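Local coordinates for DUF2235 domain-containing protein (Pseudomonas aeruginosa, PDB 4O5P) that probably hydrolyses membrane phospholipids as a toxic effector of the type VI secretion system, with a catalytic domain of the alpha/beta-hydrolase kind, at residues L69-T74 / L231-F236; I126-P131 / E143-W148; F236-A241 / D281-V286. All coordinates share one frame; numbering follows the deposited sequence.

Of the segments in these contacts, strand 62-71 comes first, and its end pairs in interaction 1 with strand 225-236, closing a loop of more than 150 residues. Interaction 2 lies within that loop, a short local closure in which the loop between strand 111-116 and helix 139-162 packs on that helix; the two touch where the ring of Phe71 meets the backbone of Arg145. Interaction 3 begins where interaction 1 ends, at the shared Phe236, and joins the start of helix 238-254 to the loop leaving strand 270-280. Interactions 1 and 3 meet directly, Thr74 OG1 lying 2.7 Å from Ser237 OG in a probable hydrogen bond.

Interaction 1 of 3, residues L69-T74 / L231-F236; sequences LGFDGT and LYIYGF
The Phe71 ring is met at its edge, near its plane, by the CG2 methyl of Ile233, 4.1 Å from CE2; the two side chains lie side by side and point the same way. Phe71 lies on the sheet face of Leu69 and Ile233, and its chi1 of -61°, with CG beside the backbone N, sets the direction the ring takes over that face. The second ring, that of Phe236, has Asp72 OD1 loosely at its edge, 4.4 Å from CD2, while Gly73 CA packs obliquely to within 3.9 Å of CD2. CB of Leu69 packs against CD1 of Ile233 at 3.6 Å. Beneath these side chains two parallel strands, 9° apart, are joined by four backbone hydrogen bonds: Leu69 N to Tyr232 O, Tyr234 N to Leu69 O, Phe71 N to Tyr234 O at 2.8 Å, and Phe236 N to Phe71 O. Close CA-H...O contacts, such as Gly235 CA to Phe71 O at 3.2 Å, fill in between them. Beyond the strand, Asp72 OD1 takes the amide N of Gly73 at 2.7 Å, 27° out of the carboxylate plane, and also bonds Ser90 OG; its OD2 goes to Tyr115 OH, so both carboxylate oxygens are satisfied. In the mixed sheet, whose strands here run parallel, 111-116 pairs with the far side of 62-71 and 270-280 with the far side of 225-236. Helix 238-254 covers the Leu69, Phe71 and Ile233 face through Phe246 and Glu242, whereas helix 91-97 packs on Tyr234 and Phe236 through Leu95 and Val92.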
loop_
_atom_site.group_PDB
_atom_site.type_symbol
_atom_site.label_atom_id
_atom_site.label_comp_id
_atom_site.label_asym_id
_atom_site.label_seq_id
_atom_site.Cartn_x
_atom_site.Cartn_y
_atom_site.Cartn_z
ATOM N N LEU A 69 -1.092 16.134 0.381
ATOM C CA LEU A 69 -0.946 15.129 -0.674
ATOM C C LEU A 69 -1.421 13.759 -0.156
ATOM O O LEU A 69 -0.932 13.278 0.853
ATOM C CB LEU A 69 0.527 15.039 -1.085
ATOM C CG LEU A 69 0.957 14.115 -2.217
ATOM C CD1 LEU A 69 0.099 14.361 -3.430
ATOM C CD2 LEU A 69 2.428 14.340 -2.582
ATOM N N GLY A 70 -2.381 13.145 -0.835
ATOM C CA GLY A 70 -2.891 11.845 -0.427
ATOM C C GLY A 70 -2.640 10.804 -1.501
ATOM O O GLY A 70 -3.087 10.969 -2.639
ATOM N N PHE A 71 -1.907 9.746 -1.142
ATOM C CA PHE A 71 -1.666 8.610 -2.019
ATOM C C PHE A 71 -2.565 7.453 -1.576
ATOM O O PHE A 71 -2.360 6.848 -0.493
ATOM C CB PHE A 71 -0.215 8.144 -1.917
ATOM C CG PHE A 71 0.810 9.176 -2.315
ATOM C CD1 PHE A 71 1.186 9.318 -3.639
ATOM C CD2 PHE A 71 1.444 9.954 -1.354
ATOM C CE1 PHE A 71 2.147 10.237 -4.014
ATOM C CE2 PHE A 71 2.419 10.870 -1.715
ATOM C CZ PHE A 71 2.770 11.011 -3.051
ATOM N N ASP A 72 -3.551 7.140 -2.418
ATOM C CA ASP A 72 -4.554 6.132 -2.086
ATOM C C ASP A 72 -3.986 4.727 -2.196
ATOM O O ASP A 72 -2.879 4.523 -2.724
ATOM C CB ASP A 72 -5.795 6.259 -2.970
ATOM C CG ASP A 72 -7.071 5.917 -2.222
ATOM O OD1 ASP A 72 -6.991 5.203 -1.187
ATOM O OD2 ASP A 72 -8.160 6.357 -2.666
ATOM N N GLY A 73 -4.746 3.754 -1.701
ATOM C CA GLY A 73 -4.230 2.409 -1.576
ATOM C C GLY A 73 -4.390 1.555 -2.809
ATOM O O GLY A 73 -4.893 2.003 -3.840
ATOM N N THR A 74 -3.952 0.311 -2.679
ATOM C CA THR A 74 -4.043 -0.688 -3.725
ATOM C C THR A 74 -5.481 -0.839 -4.190
ATOM O O THR A 74 -6.362 -1.132 -3.388
ATOM C CB THR A 74 -3.567 -2.038 -3.170
ATOM O OG1 THR A 74 -2.283 -1.857 -2.552
ATOM C CG2 THR A 74 -3.473 -3.071 -4.280
ATOM N N LEU A 231 4.189 20.480 4.462
ATOM C CA LEU A 231 3.507 19.358 3.807
ATOM C C LEU A 231 2.742 18.476 4.795
ATOM O O LEU A 231 3.222 18.195 5.883
ATOM C CB LEU A 231 4.499 18.479 3.038
ATOM C CG LEU A 231 5.268 19.076 1.855
ATOM C CD1 LEU A 231 5.842 17.995 0.984
ATOM C CD2 LEU A 231 4.393 19.967 1.040
ATOM N N TYR A 232 1.550 18.055 4.393
ATOM C CA TYR A 232 0.725 17.115 5.140
ATOM C C TYR A 232 0.427 15.997 4.149
ATOM O O TYR A 232 -0.143 16.243 3.077
ATOM C CB TYR A 232 -0.545 17.811 5.645
ATOM C CG TYR A 232 -0.207 19.161 6.240
ATOM C CD1 TYR A 232 -0.083 20.284 5.424
ATOM C CD2 TYR A 232 0.050 19.303 7.597
ATOM C CE1 TYR A 232 0.264 21.509 5.945
ATOM C CE2 TYR A 232 0.402 20.538 8.127
ATOM C CZ TYR A 232 0.500 21.629 7.296
ATOM O OH TYR A 232 0.847 22.861 7.805
ATOM N N ILE A 233 0.859 14.781 4.486
ATOM C CA ILE A 233 0.897 13.674 3.522
ATOM C C ILE A 233 0.167 12.467 4.109
ATOM O O ILE A 233 0.482 12.052 5.219
ATOM C CB ILE A 233 2.362 13.230 3.233
ATOM C CG1 ILE A 233 3.273 14.426 2.891
ATOM C CG2 ILE A 233 2.408 12.173 2.133
ATOM C CD1 ILE A 233 3.074 15.007 1.517
ATOM N N TYR A 234 -0.797 11.907 3.378
ATOM C CA TYR A 234 -1.542 10.746 3.862
ATOM C C TYR A 234 -1.347 9.614 2.851
ATOM O O TYR A 234 -1.389 9.856 1.647
ATOM C CB TYR A 234 -3.047 11.068 4.004
ATOM C CG TYR A 234 -3.359 12.338 4.787
ATOM C CD1 TYR A 234 -3.021 12.454 6.129
ATOM C CD2 TYR A 234 -4.002 13.409 4.178
ATOM C CE1 TYR A 234 -3.300 13.610 6.843
ATOM C CE2 TYR A 234 -4.294 14.567 4.882
ATOM C CZ TYR A 234 -3.945 14.658 6.209
ATOM O OH TYR A 234 -4.222 15.812 6.897
ATOM N N GLY A 235 -1.133 8.385 3.326
ATOM C CA GLY A 235 -0.988 7.266 2.409
ATOM C C GLY A 235 -1.611 5.996 2.969
ATOM O O GLY A 235 -1.621 5.799 4.186
ATOM N N PHE A 236 -2.129 5.140 2.096
ATOM C CA PHE A 236 -2.616 3.824 2.575
ATOM C C PHE A 236 -2.064 2.737 1.670
ATOM O O PHE A 236 -2.050 2.903 0.446
ATOM C CB PHE A 236 -4.163 3.830 2.647
ATOM C CG PHE A 236 -4.832 2.463 2.668
ATOM C CD1 PHE A 236 -4.348 1.398 3.442
ATOM C CD2 PHE A 236 -5.999 2.272 1.934
ATOM C CE1 PHE A 236 -5.010 0.162 3.438
ATOM C CE2 PHE A 236 -6.671 1.048 1.939
ATOM C CZ PHE A 236 -6.175 -0.007 2.683
#

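Interaction 2 of 3, residues I126-P131 / E143-W148; sequences IKEFTP and ENRINW
Glu128 and Arg145 meet in a two-pronged salt bridge, the guanidinium presenting NH1 and NH2 end-on, one to each carboxylate oxygen. NH1 reaches OE1 of Glu128 at 2.9 Å on its syn side but tilted out of the carboxylate plane, with the oxygen close to the guanidinium plane. NH2 reaches OE2 of Glu128 at 3.0 Å from above the carboxylate, so the two groups do not lie flat together: their planes are 58° apart. Beside this bridge Ile126 fills the angle between loop and helix. CG1 of Ile126 stands between the backbone N and carbonyl carbon (chi1 59°), sending CD1 to Arg145 NH1 at 3.5 Å and to Asn144 CB at 3.8 Å. The other branch rests on Asn144 O. There CG2 of Ile126 also lies 4.1 Å from CB of Trp148. A water extends the polar cluster, donating a hydrogen bond to Glu128 OE1 at 2.6 Å and accepting one from Asn144 ND2 at 3.1 Å; OE1 is thus held by both the arginine and the water.

Further out, Arg145 is fixed by main-chain oxygens: NE donates to Pro117 O and NH1 also to Gly141 O. Trp148 is held through NE1 by Asp125 OD2, and its ring meets Phe123 edge-to-face. Lys127 and Glu128 both face Phe123, the geometry of a G1 beta bulge. The arrangement is a loop folded back on the helix that follows it: an arginine on helix 139-162 binds the loop's glutamate while also gripping the turn after strand 111-116, within what is probably the alpha/beta-hydrolase core.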
loop_
_atom_site.group_PDB
_atom_site.type_symbol
_atom_site.label_atom_id
_atom_site.label_comp_id
_atom_site.label_asym_id
_atom_site.label_seq_id
_atom_site.Cartn_x
_atom_site.Cartn_y
_atom_site.Cartn_z
ATOM N N ILE A 126 -0.424 10.227 -15.487
ATOM C CA ILE A 126 0.809 9.475 -15.719
ATOM C C ILE A 126 0.629 8.495 -16.889
ATOM O O ILE A 126 1.425 7.569 -17.080
ATOM C CB ILE A 126 1.263 8.722 -14.452
ATOM C CG1 ILE A 126 0.175 7.754 -13.979
ATOM C CG2 ILE A 126 1.648 9.725 -13.339
ATOM C CD1 ILE A 126 0.703 6.652 -13.078
ATOM N N LYS A 127 -0.436 8.723 -17.652
ATOM C CA LYS A 127 -0.788 7.918 -18.833
ATOM C C LYS A 127 -0.971 6.429 -18.552
ATOM O O LYS A 127 -0.652 5.586 -19.392
ATOM C CB LYS A 127 0.207 8.144 -19.976
ATOM C CG LYS A 127 0.159 9.564 -20.527
ATOM C CD LYS A 127 1.141 9.764 -21.672
ATOM C CE LYS A 127 2.557 9.773 -21.166
ATOM N NZ LYS A 127 3.426 10.553 -22.086
ATOM N N GLU A 128 -1.476 6.117 -17.357
ATOM C CA GLU A 128 -1.830 4.753 -16.996
ATOM C C GLU A 128 -3.296 4.624 -17.345
ATOM O O GLU A 128 -4.161 5.078 -16.590
ATOM C CB GLU A 128 -1.626 4.538 -15.498
ATOM C CG GLU A 128 -1.861 3.105 -15.013
ATOM C CD GLU A 128 -1.216 2.862 -13.660
ATOM O OE1 GLU A 128 -0.136 3.454 -13.414
ATOM O OE2 GLU A 128 -1.778 2.099 -12.843
ATOM N N PHE A 129 -3.586 4.020 -18.492
ATOM C CA PHE A 129 -4.952 4.026 -19.002
ATOM C C PHE A 129 -5.740 2.735 -18.777
ATOM O O PHE A 129 -6.947 2.686 -19.026
ATOM C CB PHE A 129 -4.952 4.442 -20.472
ATOM C CG PHE A 129 -4.551 5.876 -20.682
ATOM C CD1 PHE A 129 -5.254 6.896 -20.057
ATOM C CD2 PHE A 129 -3.482 6.206 -21.501
ATOM C CE1 PHE A 129 -4.905 8.237 -20.248
ATOM C CE2 PHE A 129 -3.125 7.532 -21.698
ATOM C CZ PHE A 129 -3.840 8.554 -21.066
ATOM N N THR A 130 -5.067 1.695 -18.301
ATOM C CA THR A 130 -5.749 0.445 -17.974
ATOM C C THR A 130 -5.508 0.019 -16.529
ATOM O O THR A 130 -4.407 0.172 -16.003
ATOM C CB THR A 130 -5.344 -0.721 -18.919
ATOM O OG1 THR A 130 -3.926 -0.725 -19.108
ATOM C CG2 THR A 130 -6.017 -0.582 -20.257
ATOM N N PRO A 131 -6.547 -0.523 -15.884
ATOM C CA PRO A 131 -6.404 -1.088 -14.538
ATOM C C PRO A 131 -5.572 -2.375 -14.567
ATOM O O PRO A 131 -5.326 -2.895 -15.653
ATOM C CB PRO A 131 -7.853 -1.377 -14.124
ATOM C CG PRO A 131 -8.610 -1.494 -15.390
ATOM C CD PRO A 131 -7.938 -0.577 -16.372
ATOM N N GLU A 143 6.310 4.123 -8.681
ATOM C CA GLU A 143 7.313 5.169 -8.936
ATOM C C GLU A 143 6.732 6.405 -9.622
ATOM O O GLU A 143 7.047 7.544 -9.256
ATOM C CB GLU A 143 8.489 4.611 -9.749
ATOM C CG GLU A 143 9.443 5.681 -10.270
ATOM C CD GLU A 143 10.586 5.115 -11.096
ATOM O OE1 GLU A 143 10.322 4.406 -12.092
ATOM O OE2 GLU A 143 11.757 5.377 -10.753
ATOM N N ASN A 144 5.893 6.181 -10.630
ATOM C CA ASN A 144 5.258 7.284 -11.350
ATOM C C ASN A 144 4.328 8.095 -10.458
ATOM O O ASN A 144 4.194 9.312 -10.636
ATOM C CB ASN A 144 4.464 6.762 -12.549
ATOM C CG ASN A 144 5.346 6.166 -13.624
ATOM O OD1 ASN A 144 6.548 6.453 -13.704
ATOM N ND2 ASN A 144 4.750 5.328 -14.465
ATOM N N ARG A 145 3.667 7.420 -9.518
ATOM C CA ARG A 145 2.819 8.130 -8.549
ATOM C C ARG A 145 3.621 9.008 -7.568
ATOM O O ARG A 145 3.236 10.151 -7.271
ATOM C CB ARG A 145 1.925 7.123 -7.805
ATOM C CG ARG A 145 0.824 6.567 -8.710
ATOM C CD ARG A 145 0.057 5.403 -8.062
ATOM N NE ARG A 145 -1.095 5.019 -8.868
ATOM C CZ ARG A 145 -1.012 4.440 -10.063
ATOM N NH1 ARG A 145 0.177 4.178 -10.609
ATOM N NH2 ARG A 145 -2.118 4.115 -10.715
ATOM N N ILE A 146 4.730 8.472 -7.070
ATOM C CA ILE A 146 5.649 9.260 -6.242
ATOM C C ILE A 146 6.145 10.496 -7.010
ATOM O O ILE A 146 6.110 11.619 -6.505
ATOM C CB ILE A 146 6.858 8.400 -5.789
ATOM C CG1 ILE A 146 6.371 7.232 -4.925
ATOM C CG2 ILE A 146 7.833 9.222 -4.968
ATOM C CD1 ILE A 146 7.333 6.073 -4.901
ATOM N N ASN A 147 6.569 10.293 -8.249
ATOM C CA ASN A 147 7.100 11.410 -9.028
ATOM C C ASN A 147 6.055 12.462 -9.405
ATOM O O ASN A 147 6.350 13.668 -9.414
ATOM C CB ASN A 147 7.897 10.897 -10.241
ATOM C CG ASN A 147 9.239 10.292 -9.827
ATOM O OD1 ASN A 147 9.837 10.733 -8.853
ATOM N ND2 ASN A 147 9.701 9.264 -10.551
ATOM N N TRP A 148 4.841 12.005 -9.705
ATOM C CA TRP A 148 3.689 12.886 -9.876
ATOM C C TRP A 148 3.539 13.737 -8.621
ATOM O O TRP A 148 3.365 14.953 -8.700
ATOM C CB TRP A 148 2.413 12.048 -10.044
ATOM C CG TRP A 148 1.174 12.870 -10.294
ATOM C CD1 TRP A 148 0.750 13.358 -11.500
ATOM C CD2 TRP A 148 0.200 13.288 -9.328
ATOM N NE1 TRP A 148 -0.426 14.055 -11.342
ATOM C CE2 TRP A 148 -0.784 14.028 -10.015
ATOM C CE3 TRP A 148 0.071 13.126 -7.943
ATOM C CZ2 TRP A 148 -1.878 14.604 -9.368
ATOM C CZ3 TRP A 148 -1.019 13.694 -7.304
ATOM C CH2 TRP A 148 -1.978 14.424 -8.015
HETATM O O HOH W 1 2.213 3.626 -14.429
#

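Interaction 3 of 3, residues F236-A241 / D281-V286; sequences FSRGAA and DTVAAV
Arg238 supplies the principal polar grip, holding the carbonyl oxygen of Ala285 side-on with two nitrogens. NE lies 2.7 Å from Ala285 O, in the carbonyl plane, and NH2 lies 2.9 Å from the same oxygen but above that plane; the oxygen itself stays within the guanidinium plane. The arginine chain runs extended from CG to NE (chi2 165°), which carries the charged end along the 281-286 loop. A backbone bond joins the segments nearer the turn: Val283 N to Ser237 O, 3.2 Å, almost straight at 176° yet reaching the oxygen from above its carbonyl plane. That oxygen also accepts from Ala241 N, in the first turn of the helix.

Van der Waals contacts surround these bonds. CG1 of Val283 sits over the centre of one guanidinium face, 4.0 Å from CZ of Arg238. Ala241 CB meets Ala284 CB at 3.8 Å, while Thr282 straddles the helix start, OG1 against Ala240 CB at 3.5 Å and CG2 against Ala241 N.

Outside the two segments, Ser237 OG bonds His379 NE2 and Asp281 OD2 bonds His379 ND1, an arrangement consistent with a Ser-His-Asp triad. Ser237 has phi 67°, a strained backbone consistent with a nucleophile elbow, here in a GxSxG sequence at Gly235, Ser237 and Gly239. This turn joins strand 225-236 to helix 238-254, and Asp281 directly follows the adjacent strand 270-280. Strand 294-299 packs on the far part of the loop, at Ala284 through Val286, and strand 346-353 touches Asp281, Thr282 and Ala284.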
loop_
_atom_site.group_PDB
_atom_site.type_symbol
_atom_site.label_atom_id
_atom_site.label_comp_id
_atom_site.label_asym_id
_atom_site.label_seq_id
_atom_site.Cartn_x
_atom_site.Cartn_y
_atom_site.Cartn_z
ATOM N N PHE A 236 -2.129 5.140 2.096
ATOM C CA PHE A 236 -2.616 3.824 2.575
ATOM C C PHE A 236 -2.064 2.737 1.670
ATOM O O PHE A 236 -2.050 2.903 0.446
ATOM C CB PHE A 236 -4.163 3.830 2.647
ATOM C CG PHE A 236 -4.832 2.463 2.668
ATOM C CD1 PHE A 236 -4.348 1.398 3.442
ATOM C CD2 PHE A 236 -5.999 2.272 1.934
ATOM C CE1 PHE A 236 -5.010 0.162 3.438
ATOM C CE2 PHE A 236 -6.671 1.048 1.939
ATOM C CZ PHE A 236 -6.175 -0.007 2.683
ATOM N N SER A 237 -1.576 1.642 2.263
ATOM C CA SER A 237 -1.177 0.452 1.481
ATOM C C SER A 237 0.035 0.764 0.614
ATOM O O SER A 237 1.026 1.277 1.101
ATOM C CB SER A 237 -2.336 -0.052 0.617
ATOM O OG SER A 237 -2.069 -1.360 0.085
ATOM N N ARG A 238 -0.041 0.481 -0.680
ATOM C CA ARG A 238 1.056 0.862 -1.542
ATOM C C ARG A 238 1.171 2.374 -1.625
ATOM O O ARG A 238 2.222 2.905 -1.981
ATOM C CB ARG A 238 0.942 0.198 -2.919
ATOM C CG ARG A 238 1.299 -1.265 -2.812
ATOM C CD ARG A 238 0.887 -2.082 -3.992
ATOM N NE ARG A 238 1.400 -3.437 -3.853
ATOM C CZ ARG A 238 0.691 -4.467 -3.398
ATOM N NH1 ARG A 238 -0.578 -4.308 -3.024
ATOM N NH2 ARG A 238 1.256 -5.660 -3.318
ATOM N N GLY A 239 0.113 3.074 -1.240
ATOM C CA GLY A 239 0.144 4.527 -1.282
ATOM C C GLY A 239 0.880 5.036 -0.046
ATOM O O GLY A 239 1.466 6.111 -0.057
ATOM N N ALA A 240 0.863 4.242 1.021
ATOM C CA ALA A 240 1.690 4.533 2.191
ATOM C C ALA A 240 3.160 4.265 1.863
ATOM O O ALA A 240 4.051 5.033 2.247
ATOM C CB ALA A 240 1.235 3.701 3.395
ATOM N N ALA A 241 3.417 3.174 1.146
ATOM C CA ALA A 241 4.768 2.922 0.635
ATOM C C ALA A 241 5.248 4.094 -0.219
ATOM O O ALA A 241 6.399 4.556 -0.079
ATOM C CB ALA A 241 4.813 1.628 -0.165
ATOM N N ASP A 281 -1.264 1.140 7.370
ATOM C CA ASP A 281 -0.883 -0.236 6.970
ATOM C C ASP A 281 -0.042 -0.302 5.710
ATOM O O ASP A 281 -0.526 -0.757 4.679
ATOM C CB ASP A 281 -2.142 -1.098 6.778
ATOM C CG ASP A 281 -1.911 -2.557 7.087
ATOM O OD1 ASP A 281 -1.357 -2.853 8.163
ATOM O OD2 ASP A 281 -2.283 -3.425 6.264
ATOM N N THR A 282 1.211 0.163 5.797
ATOM C CA THR A 282 2.115 0.222 4.651
ATOM C C THR A 282 2.373 -1.139 4.015
ATOM O O THR A 282 2.778 -2.072 4.707
ATOM C CB THR A 282 3.489 0.748 5.071
ATOM O OG1 THR A 282 3.338 2.023 5.694
ATOM C CG2 THR A 282 4.420 0.864 3.864
ATOM N N VAL A 283 2.157 -1.238 2.700
ATOM C CA VAL A 283 2.493 -2.455 1.948
ATOM C C VAL A 283 3.311 -2.064 0.735
ATOM O O VAL A 283 2.848 -1.293 -0.087
ATOM C CB VAL A 283 1.241 -3.208 1.476
ATOM C CG1 VAL A 283 1.638 -4.354 0.523
ATOM C CG2 VAL A 283 0.444 -3.726 2.680
ATOM N N ALA A 284 4.533 -2.580 0.627
ATOM C CA ALA A 284 5.473 -2.090 -0.385
ATOM C C ALA A 284 5.751 -3.148 -1.432
ATOM O O ALA A 284 6.665 -3.001 -2.260
ATOM C CB ALA A 284 6.779 -1.647 0.276
ATOM N N ALA A 285 4.934 -4.195 -1.408
ATOM C CA ALA A 285 5.207 -5.412 -2.169
ATOM C C ALA A 285 4.864 -5.253 -3.624
ATOM O O ALA A 285 3.881 -4.592 -3.970
ATOM C CB ALA A 285 4.407 -6.602 -1.592
ATOM N N VAL A 286 5.669 -5.881 -4.471
ATOM C CA VAL A 286 5.298 -6.077 -5.863
ATOM C C VAL A 286 3.950 -6.813 -5.922
ATOM O O VAL A 286 3.657 -7.668 -5.071
ATOM C CB VAL A 286 6.395 -6.862 -6.620
ATOM C CG1 VAL A 286 6.443 -8.326 -6.172
ATOM C CG2 VAL A 286 6.200 -6.744 -8.114
#